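Local coordinates for protein amidohydrolase (Brucella melitensis biovar Abortus, PDB 4F0L) that probably catalyses a metal-dependent deamination, as an iron-binding member of the amidohydrolase superfamily, at residues V115-A120 with D329-I334; G121-G126 with V426-V431; A154-M159 with H439-E444. One frame throughout, in Å; residues are numbered along the deposited sequence.

Helix 103-119 and its surroundings link all three contacts. Contact 2 is the most fully buried: every touching residue is buried, and it joins beta strands through small apolar groups. Contacts 1 and 3 are only partly buried. In contact 1 the end of helix 103-119 packs on the loop that carries the iron ligand Asp329; no hydrogen bond crosses. Contact 3 lies nearer the surface and is the one where hydrogen bonds cross: the last carbonyls of helix 145-157 receive side-chain donors. Glu119 of contact 1 reaches contact 3, bridging His439 N and Arg442 NE. Leu118 packs on Val426 and Val428 of contact 2.

Contact 1: V115-A120 with D329-I334; sequences VDMLEA and DSNVLI. With FE (Fe (III) ion), chain E.
The carboxylate of Asp116 turns one face to Ile334, and the amide of Asn331 meets the end of Met117. Over that face of the carboxylate sit Ile334 CB and CG1, with CG1 4.1 Å from Asp116 CG and almost straight above it. Asp116 OD2 hydrogen-bonds Tyr71 OH. On the Asn331 amide, Met117 CE comes up to the oxygen end, 3.5 Å from Asn331 OD1 and tilted out of the amide plane. The amide nitrogen is used differently: Asn331 ND2 bonds Ser66 OG and, weakly, the backbone oxygen of His67.

Ile334 is the centre of the apolar part. Its CG2 stands anti to the backbone N and enters the last turn of helix 103-119. There Ile334 CG2 is 3.8 Å from Met117 CA and 4.0 Å from Ala120 CB. Met117 CG adds a looser touch. Beyond CG the Met117 chain runs extended (chi2 -178°, chi3 171°), which carries its methyl across to Asn331 at about a right angle.

The other end of the loop is the metal site. Asp329 OD1 binds the iron ion at 2.4 Å, beside His65, His67 and His241, and two waters fill further positions. Asn331 is near it: its side chain is about 5 Å from that of His67.

No hydrogen bond crosses between the helix and the loop. Asn331 OD1 is buried here without a polar partner and faces a methyl group. The loop is therefore held to the helix by dispersion contacts, while the directed polar bonds of Asn331 run to the segment bearing the metal-binding histidines, consistent with a second-shell place.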
loop_
_atom_site.group_PDB
_atom_site.type_symbol
_atom_site.label_atom_id
_atom_site.label_comp_id
_atom_site.label_asym_id
_atom_site.label_seq_id
_atom_site.Cartn_x
_atom_site.Cartn_y
_atom_site.Cartn_z
ATOM N N VAL B 115 -18.568 7.529 -2.543
ATOM C CA VAL B 115 -17.999 8.597 -1.734
ATOM C C VAL B 115 -16.500 8.348 -1.451
ATOM O O VAL B 115 -15.652 9.245 -1.581
ATOM C CB VAL B 115 -18.785 8.792 -0.432
ATOM C CG1 VAL B 115 -17.933 9.523 0.621
ATOM C CG2 VAL B 115 -20.118 9.505 -0.706
ATOM N N ASP B 116 -16.180 7.133 -1.034
ATOM C CA ASP B 116 -14.790 6.741 -0.795
ATOM C C ASP B 116 -13.931 6.940 -2.092
ATOM O O ASP B 116 -12.831 7.512 -2.065
ATOM C CB ASP B 116 -14.807 5.271 -0.348
ATOM C CG ASP B 116 -13.793 4.958 0.702
ATOM O OD1 ASP B 116 -12.668 5.488 0.543
ATOM O OD2 ASP B 116 -14.097 4.130 1.638
ATOM N N MET B 117 -14.444 6.481 -3.231
ATOM C CA MET B 117 -13.735 6.676 -4.519
ATOM C C MET B 117 -13.531 8.158 -4.814
ATOM O O MET B 117 -12.448 8.563 -5.164
ATOM C CB MET B 117 -14.515 6.051 -5.674
ATOM C CG MET B 117 -14.478 4.513 -5.687
ATOM S SD MET B 117 -15.385 3.878 -7.105
ATOM C CE MET B 117 -14.971 2.127 -7.069
ATOM N N LEU B 118 -14.581 8.965 -4.662
ATOM C CA LEU B 118 -14.472 10.414 -4.905
ATOM C C LEU B 118 -13.416 11.037 -3.992
ATOM O O LEU B 118 -12.580 11.806 -4.458
ATOM C CB LEU B 118 -15.823 11.124 -4.746
ATOM C CG LEU B 118 -16.773 11.017 -5.945
ATOM C CD1 LEU B 118 -18.210 11.378 -5.608
ATOM C CD2 LEU B 118 -16.269 11.947 -7.084
ATOM N N GLU B 119 -13.422 10.671 -2.718
ATOM C CA GLU B 119 -12.429 11.169 -1.771
ATOM C C GLU B 119 -10.970 10.740 -2.111
ATOM O O GLU B 119 -10.017 11.429 -1.792
ATOM C CB GLU B 119 -12.798 10.784 -0.345
ATOM C CG GLU B 119 -14.033 11.496 0.208
ATOM C CD GLU B 119 -14.286 11.176 1.693
ATOM O OE1 GLU B 119 -13.523 10.335 2.250
ATOM O OE2 GLU B 119 -15.219 11.784 2.311
ATOM N N ALA B 120 -10.836 9.660 -2.858
ATOM C CA ALA B 120 -9.558 9.198 -3.317
ATOM C C ALA B 120 -9.164 9.823 -4.686
ATOM O O ALA B 120 -8.076 9.532 -5.182
ATOM C CB ALA B 120 -9.579 7.670 -3.423
ATOM N N ASP B 329 -12.158 -2.840 -8.131
ATOM C CA ASP B 329 -12.574 -4.247 -8.370
ATOM C C ASP B 329 -13.314 -4.818 -7.156
ATOM O O ASP B 329 -14.536 -4.606 -7.048
ATOM C CB ASP B 329 -11.376 -5.100 -8.816
ATOM C CG ASP B 329 -11.763 -6.553 -9.204
ATOM O OD1 ASP B 329 -12.968 -6.895 -9.230
ATOM O OD2 ASP B 329 -10.865 -7.351 -9.526
ATOM N N SER B 330 -12.614 -5.519 -6.263
ATOM C CA SER B 330 -13.239 -6.081 -5.053
ATOM C C SER B 330 -13.542 -4.989 -4.073
ATOM O O SER B 330 -14.304 -5.181 -3.097
ATOM C CB SER B 330 -12.338 -7.133 -4.357
ATOM O OG SER B 330 -11.188 -6.523 -3.769
ATOM N N ASN B 331 -12.939 -3.825 -4.314
ATOM C CA ASN B 331 -13.181 -2.650 -3.447
ATOM C C ASN B 331 -12.727 -2.883 -2.008
ATOM O O ASN B 331 -13.232 -2.242 -1.040
ATOM C CB ASN B 331 -14.638 -2.200 -3.552
ATOM C CG ASN B 331 -14.964 -1.647 -4.965
ATOM O OD1 ASN B 331 -14.227 -0.850 -5.478
ATOM N ND2 ASN B 331 -16.068 -2.066 -5.565
ATOM N N VAL B 332 -11.728 -3.758 -1.845
ATOM C CA VAL B 332 -11.152 -4.034 -0.500
ATOM C C VAL B 332 -10.423 -2.808 0.062
ATOM O O VAL B 332 -10.455 -2.533 1.302
ATOM C CB VAL B 332 -10.223 -5.275 -0.497
ATOM C CG1 VAL B 332 -8.999 -5.122 -1.455
ATOM C CG2 VAL B 332 -9.747 -5.590 0.916
ATOM N N LEU B 333 -9.788 -2.047 -0.817
ATOM C CA LEU B 333 -8.999 -0.863 -0.387
ATOM C C LEU B 333 -8.973 0.140 -1.540
ATOM O O LEU B 333 -8.599 -0.226 -2.658
ATOM C CB LEU B 333 -7.541 -1.247 0.021
ATOM C CG LEU B 333 -6.620 -0.087 0.565
ATOM C CD1 LEU B 333 -7.310 0.685 1.632
ATOM C CD2 LEU B 333 -5.335 -0.567 1.203
ATOM N N ILE B 334 -9.390 1.368 -1.265
ATOM C CA ILE B 334 -9.666 2.377 -2.296
ATOM C C ILE B 334 -8.543 3.444 -2.312
ATOM O O ILE B 334 -8.364 4.122 -1.342
ATOM C CB ILE B 334 -11.020 3.111 -2.047
ATOM C CG1 ILE B 334 -12.189 2.133 -1.847
ATOM C CG2 ILE B 334 -11.302 4.087 -3.204
ATOM C CD1 ILE B 334 -12.350 1.075 -2.945
HETATM FE FE FE E . -13.847 -8.042 -11.189
HETATM O O HOH W 1 -11.960 -9.096 -10.949
HETATM O O HOH W 2 -14.201 -9.807 -9.798
#

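Contact 2: G121-G126 with V426-V431; sequences GFTRVG and VWVRGV
Val428, which packs on Thr123 across the contact, has its carbonyl oxygen bonded to the amide of Val431: Val428 O to Val431 N is 2.9 Å. The return bond from Val428 N to Val431 O closes a type I' turn. Arg429 and Gly430 form its corner, both with positive phi. The Trp427 side chain leaves the strand away from Thr123, and its indole meets Phe395; Gly430 O lies at the indole edge, in plane.

No hydrogen bond joins the two segments. They meet through methyl groups. With OG1 lying between its backbone N and carbonyl carbon (chi1 50°), Thr123 turns CG2 out to the facing strand. This methyl rests against two valines on one face of that strand: Thr123 CG2 is 3.8 Å from Val426 CG1 and 3.7 Å from Val428 CG2. It also touches the backbone oxygen of Trp427. Val428 CG2 rests on Thr123 CB too, as the two side chains lie alongside, running in opposite senses. At the start of the strand segment, Val426 CG2 lies 4.3 Å from Gly121 CA. That glycine ends helix 103-119 in a Schellman motif.

The axes of strands 122-126 and 426-428 approach to 7.8 Å at 35°, too far apart for backbone pairing. Strands 56-66 and 395-399 lie between theirs in the sheet order. The contact thus spans the place where the parallel strands of the TIM-type barrel pass into the antiparallel strands of the small beta domain, a two-part layout known from amidohydrolases, here with a beta hairpin whose two-residue type I' turn spans 428-431.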
loop_
_atom_site.group_PDB
_atom_site.type_symbol
_atom_site.label_atom_id
_atom_site.label_comp_id
_atom_site.label_asym_id
_atom_site.label_seq_id
_atom_site.Cartn_x
_atom_site.Cartn_y
_atom_site.Cartn_z
ATOM N N GLY B 121 -10.047 10.611 -5.305
ATOM C CA GLY B 121 -9.703 11.305 -6.543
ATOM C C GLY B 121 -10.180 10.592 -7.806
ATOM O O GLY B 121 -9.722 10.914 -8.915
ATOM N N PHE B 122 -11.036 9.573 -7.663
ATOM C CA PHE B 122 -11.646 8.949 -8.828
ATOM C C PHE B 122 -12.928 9.704 -9.141
ATOM O O PHE B 122 -13.770 9.869 -8.255
ATOM C CB PHE B 122 -12.028 7.492 -8.552
ATOM C CG PHE B 122 -10.871 6.586 -8.303
ATOM C CD1 PHE B 122 -10.149 6.059 -9.353
ATOM C CD2 PHE B 122 -10.539 6.198 -6.995
ATOM C CE1 PHE B 122 -9.126 5.156 -9.121
ATOM C CE2 PHE B 122 -9.515 5.327 -6.755
ATOM C CZ PHE B 122 -8.800 4.801 -7.820
ATOM N N THR B 123 -13.107 10.120 -10.400
ATOM C CA THR B 123 -14.239 10.959 -10.819
ATOM C C THR B 123 -15.307 10.243 -11.655
ATOM O O THR B 123 -16.371 10.815 -11.955
ATOM C CB THR B 123 -13.737 12.168 -11.603
ATOM O OG1 THR B 123 -12.832 11.754 -12.649
ATOM C CG2 THR B 123 -13.002 13.136 -10.644
ATOM N N ARG B 124 -15.038 8.991 -12.018
ATOM C CA ARG B 124 -15.986 8.156 -12.779
ATOM C C ARG B 124 -15.782 6.737 -12.363
ATOM O O ARG B 124 -14.654 6.352 -12.048
ATOM C CB ARG B 124 -15.803 8.273 -14.312
ATOM C CG ARG B 124 -16.721 7.385 -15.134
ATOM C CD ARG B 124 -16.599 7.658 -16.628
ATOM N NE ARG B 124 -17.128 8.975 -16.968
ATOM C CZ ARG B 124 -18.355 9.220 -17.422
ATOM N NH1 ARG B 124 -19.239 8.237 -17.597
ATOM N NH2 ARG B 124 -18.706 10.472 -17.709
ATOM N N VAL B 125 -16.858 5.967 -12.362
ATOM C CA VAL B 125 -16.743 4.573 -12.060
ATOM C C VAL B 125 -17.313 3.739 -13.176
ATOM O O VAL B 125 -18.330 4.087 -13.779
ATOM C CB VAL B 125 -17.389 4.195 -10.691
ATOM C CG1 VAL B 125 -18.889 4.500 -10.666
ATOM C CG2 VAL B 125 -17.089 2.709 -10.379
ATOM N N GLY B 126 -16.623 2.639 -13.450
ATOM C CA GLY B 126 -17.096 1.598 -14.361
ATOM C C GLY B 126 -17.643 0.464 -13.565
ATOM O O GLY B 126 -16.892 -0.346 -13.042
ATOM N N VAL B 426 -12.180 17.784 -5.168
ATOM C CA VAL B 426 -12.495 16.982 -6.317
ATOM C C VAL B 426 -13.779 17.518 -6.937
ATOM O O VAL B 426 -14.765 17.713 -6.231
ATOM C CB VAL B 426 -12.704 15.500 -5.926
ATOM C CG1 VAL B 426 -13.046 14.685 -7.165
ATOM C CG2 VAL B 426 -11.487 14.920 -5.154
ATOM N N TRP B 427 -13.735 17.777 -8.244
ATOM C CA TRP B 427 -14.873 18.226 -9.011
ATOM C C TRP B 427 -15.289 17.194 -10.003
ATOM O O TRP B 427 -14.444 16.598 -10.695
ATOM C CB TRP B 427 -14.510 19.431 -9.800
ATOM C CG TRP B 427 -14.132 20.684 -9.029
ATOM C CD1 TRP B 427 -14.901 21.801 -8.800
ATOM C CD2 TRP B 427 -12.848 20.971 -8.393
ATOM N NE1 TRP B 427 -14.207 22.750 -8.094
ATOM C CE2 TRP B 427 -12.961 22.307 -7.824
ATOM C CE3 TRP B 427 -11.659 20.266 -8.234
ATOM C CZ2 TRP B 427 -11.915 22.893 -7.119
ATOM C CZ3 TRP B 427 -10.599 20.892 -7.593
ATOM C CH2 TRP B 427 -10.731 22.168 -7.029
ATOM N N VAL B 428 -16.603 17.012 -10.137
ATOM C CA VAL B 428 -17.193 16.204 -11.210
ATOM C C VAL B 428 -18.294 17.036 -11.898
ATOM O O VAL B 428 -19.205 17.550 -11.239
ATOM C CB VAL B 428 -17.758 14.872 -10.669
ATOM C CG1 VAL B 428 -18.531 14.131 -11.760
ATOM C CG2 VAL B 428 -16.613 13.990 -10.112
ATOM N N ARG B 429 -18.185 17.180 -13.210
ATOM C CA ARG B 429 -19.076 18.037 -13.995
ATOM C C ARG B 429 -19.134 19.408 -13.372
ATOM O O ARG B 429 -20.195 20.026 -13.295
ATOM C CB ARG B 429 -20.479 17.439 -14.184
ATOM C CG ARG B 429 -20.465 16.040 -14.810
ATOM C CD ARG B 429 -21.856 15.564 -15.225
ATOM N NE ARG B 429 -22.759 15.513 -14.097
ATOM C CZ ARG B 429 -22.776 14.541 -13.189
ATOM N NH1 ARG B 429 -21.947 13.486 -13.284
ATOM N NH2 ARG B 429 -23.637 14.604 -12.166
ATOM N N GLY B 430 -17.958 19.907 -12.966
ATOM C CA GLY B 430 -17.856 21.215 -12.409
ATOM C C GLY B 430 -18.393 21.361 -10.990
ATOM O O GLY B 430 -18.307 22.453 -10.439
ATOM N N VAL B 431 -18.904 20.300 -10.376
ATOM C CA VAL B 431 -19.460 20.409 -8.995
ATOM C C VAL B 431 -18.435 19.895 -8.002
ATOM O O VAL B 431 -17.961 18.771 -8.127
ATOM C CB VAL B 431 -20.776 19.603 -8.828
ATOM C CG1 VAL B 431 -21.281 19.682 -7.368
ATOM C CG2 VAL B 431 -21.830 20.097 -9.825
#

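Contact 3: A154-M159 with H439-E444; sequences ATTAGM and HRLRDE
The imidazole of His439 points edge-on at the end of helix 145-157. Its CG stands anti to the backbone N (chi1 -168°), which sends the ring toward that helix end. His439 NE2 donates to Ala157 O at 2.8 Å, with an N-H...O angle of 163°. The oxygen lies almost exactly in the ring plane, and the donor lies in the carbonyl plane on a lone pair. The other ring nitrogen is an acceptor: His439 ND1 takes the amide of Leu441 at 2.9 Å. These two bonds fix the rotation of the ring and fit a neutral imidazole protonated on NE2.

The receiving end is a Schellman motif. Gly158, with positive phi, is its C' residue, and Met159 N bonds Ala154 O while Gly158 N bonds Thr155 O. The carbonyls of Thr156 and Ala157 thus face the segment 439-444, which begins with a type I turn from His439 to Arg442; Leu441 takes the N-cap position of helix 442-457.

Arg440 NH2 approaches Thr156 O edge-on, but at 3.5 Å the bond is weak; Gln433 OE1 is its stronger partner. Leu441 CG sits over one face of the guanidinium, 3.8 Å from its plane and nearer its edge than its centre. Leu441 crosses Thr156 at about a right angle, bringing Leu441 CD1 to 3.5 Å from Thr156 CG2. Thr156 OG1 turns back to Ala152 O in its own helix.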
loop_
_atom_site.group_PDB
_atom_site.type_symbol
_atom_site.label_atom_id
_atom_site.label_comp_id
_atom_site.label_asym_id
_atom_site.label_seq_id
_atom_site.Cartn_x
_atom_site.Cartn_y
_atom_site.Cartn_z
ATOM N N ALA B 154 -24.807 6.625 -7.603
ATOM C CA ALA B 154 -23.901 7.503 -8.336
ATOM C C ALA B 154 -24.425 8.955 -8.408
ATOM O O ALA B 154 -23.643 9.911 -8.235
ATOM C CB ALA B 154 -23.638 6.959 -9.750
ATOM N N THR B 155 -25.735 9.121 -8.655
ATOM C CA THR B 155 -26.350 10.431 -8.720
ATOM C C THR B 155 -26.226 11.170 -7.398
ATOM O O THR B 155 -25.830 12.346 -7.362
ATOM C CB THR B 155 -27.836 10.357 -9.123
ATOM O OG1 THR B 155 -27.924 9.755 -10.408
ATOM C CG2 THR B 155 -28.485 11.775 -9.168
ATOM N N THR B 156 -26.522 10.480 -6.309
ATOM C CA THR B 156 -26.437 11.102 -4.998
ATOM C C THR B 156 -24.990 11.495 -4.707
ATOM O O THR B 156 -24.732 12.574 -4.149
ATOM C CB THR B 156 -26.931 10.156 -3.876
ATOM O OG1 THR B 156 -28.274 9.784 -4.125
ATOM C CG2 THR B 156 -26.802 10.801 -2.479
ATOM N N ALA B 157 -24.062 10.614 -5.080
ATOM C CA ALA B 157 -22.621 10.865 -4.836
ATOM C C ALA B 157 -22.057 11.994 -5.696
ATOM O O ALA B 157 -21.069 12.653 -5.325
ATOM C CB ALA B 157 -21.809 9.589 -5.056
ATOM N N GLY B 158 -22.692 12.200 -6.846
ATOM C CA GLY B 158 -22.180 13.085 -7.893
ATOM C C GLY B 158 -21.045 12.416 -8.656
ATOM O O GLY B 158 -20.228 13.088 -9.239
ATOM N N MET B 159 -20.998 11.089 -8.628
ATOM C CA MET B 159 -19.957 10.298 -9.287
ATOM C C MET B 159 -20.351 10.018 -10.749
ATOM O O MET B 159 -21.518 9.712 -11.028
ATOM C CB MET B 159 -19.804 8.966 -8.545
ATOM C CG MET B 159 -18.986 7.917 -9.277
ATOM S SD MET B 159 -17.263 8.420 -9.453
ATOM C CE MET B 159 -16.630 7.670 -7.950
ATOM N N HIS B 439 -15.933 14.384 1.368
ATOM C CA HIS B 439 -17.143 14.463 0.564
ATOM C C HIS B 439 -18.229 15.110 1.338
ATOM O O HIS B 439 -18.440 14.804 2.508
ATOM C CB HIS B 439 -17.593 13.069 0.143
ATOM C CG HIS B 439 -18.675 13.045 -0.944
ATOM N ND1 HIS B 439 -19.985 13.287 -0.674
ATOM C CD2 HIS B 439 -18.599 12.773 -2.298
ATOM C CE1 HIS B 439 -20.698 13.180 -1.795
ATOM N NE2 HIS B 439 -19.853 12.868 -2.806
ATOM N N ARG B 440 -18.962 15.980 0.654
ATOM C CA ARG B 440 -20.054 16.711 1.262
ATOM C C ARG B 440 -21.124 15.827 1.954
ATOM O O ARG B 440 -21.777 16.304 2.829
ATOM C CB ARG B 440 -20.699 17.643 0.214
ATOM C CG ARG B 440 -21.214 16.921 -1.013
ATOM C CD ARG B 440 -21.845 17.871 -2.027
ATOM N NE ARG B 440 -23.300 17.652 -2.098
ATOM C CZ ARG B 440 -23.885 16.567 -2.630
ATOM N NH1 ARG B 440 -25.188 16.501 -2.609
ATOM N NH2 ARG B 440 -23.189 15.539 -3.199
ATOM N N LEU B 441 -21.281 14.563 1.572
ATOM C CA LEU B 441 -22.243 13.629 2.203
ATOM C C LEU B 441 -21.607 12.410 2.948
ATOM O O LEU B 441 -22.269 11.376 3.193
ATOM C CB LEU B 441 -23.172 13.091 1.089
ATOM C CG LEU B 441 -24.145 14.013 0.334
ATOM C CD1 LEU B 441 -25.072 13.218 -0.606
ATOM C CD2 LEU B 441 -24.958 14.848 1.306
ATOM N N ARG B 442 -20.320 12.500 3.311
ATOM C CA ARG B 442 -19.637 11.335 3.908
ATOM C C ARG B 442 -20.376 10.777 5.116
ATOM O O ARG B 442 -20.652 9.578 5.188
ATOM C CB ARG B 442 -18.178 11.665 4.294
ATOM C CG ARG B 442 -17.403 10.484 4.885
ATOM C CD ARG B 442 -16.261 10.907 5.807
ATOM N NE ARG B 442 -15.153 11.496 5.052
ATOM C CZ ARG B 442 -14.036 11.987 5.587
ATOM N NH1 ARG B 442 -13.864 12.011 6.895
ATOM N NH2 ARG B 442 -13.078 12.454 4.794
ATOM N N ASP B 443 -20.714 11.645 6.067
ATOM C CA ASP B 443 -21.269 11.163 7.336
ATOM C C ASP B 443 -22.664 10.537 7.172
ATOM O O ASP B 443 -22.971 9.526 7.770
ATOM C CB ASP B 443 -21.285 12.285 8.366
ATOM C CG ASP B 443 -19.880 12.726 8.760
ATOM O OD1 ASP B 443 -18.909 11.972 8.523
ATOM O OD2 ASP B 443 -19.747 13.816 9.337
ATOM N N GLU B 444 -23.492 11.151 6.338
ATOM C CA GLU B 444 -24.820 10.618 6.060
ATOM C C GLU B 444 -24.692 9.263 5.327
ATOM O O GLU B 444 -25.340 8.263 5.687
ATOM C CB GLU B 444 -25.623 11.606 5.184
ATOM C CG GLU B 444 -25.869 13.016 5.743
ATOM C CD GLU B 444 -24.754 14.049 5.501
ATOM O OE1 GLU B 444 -23.615 13.687 5.145
ATOM O OE2 GLU B 444 -25.017 15.264 5.728
#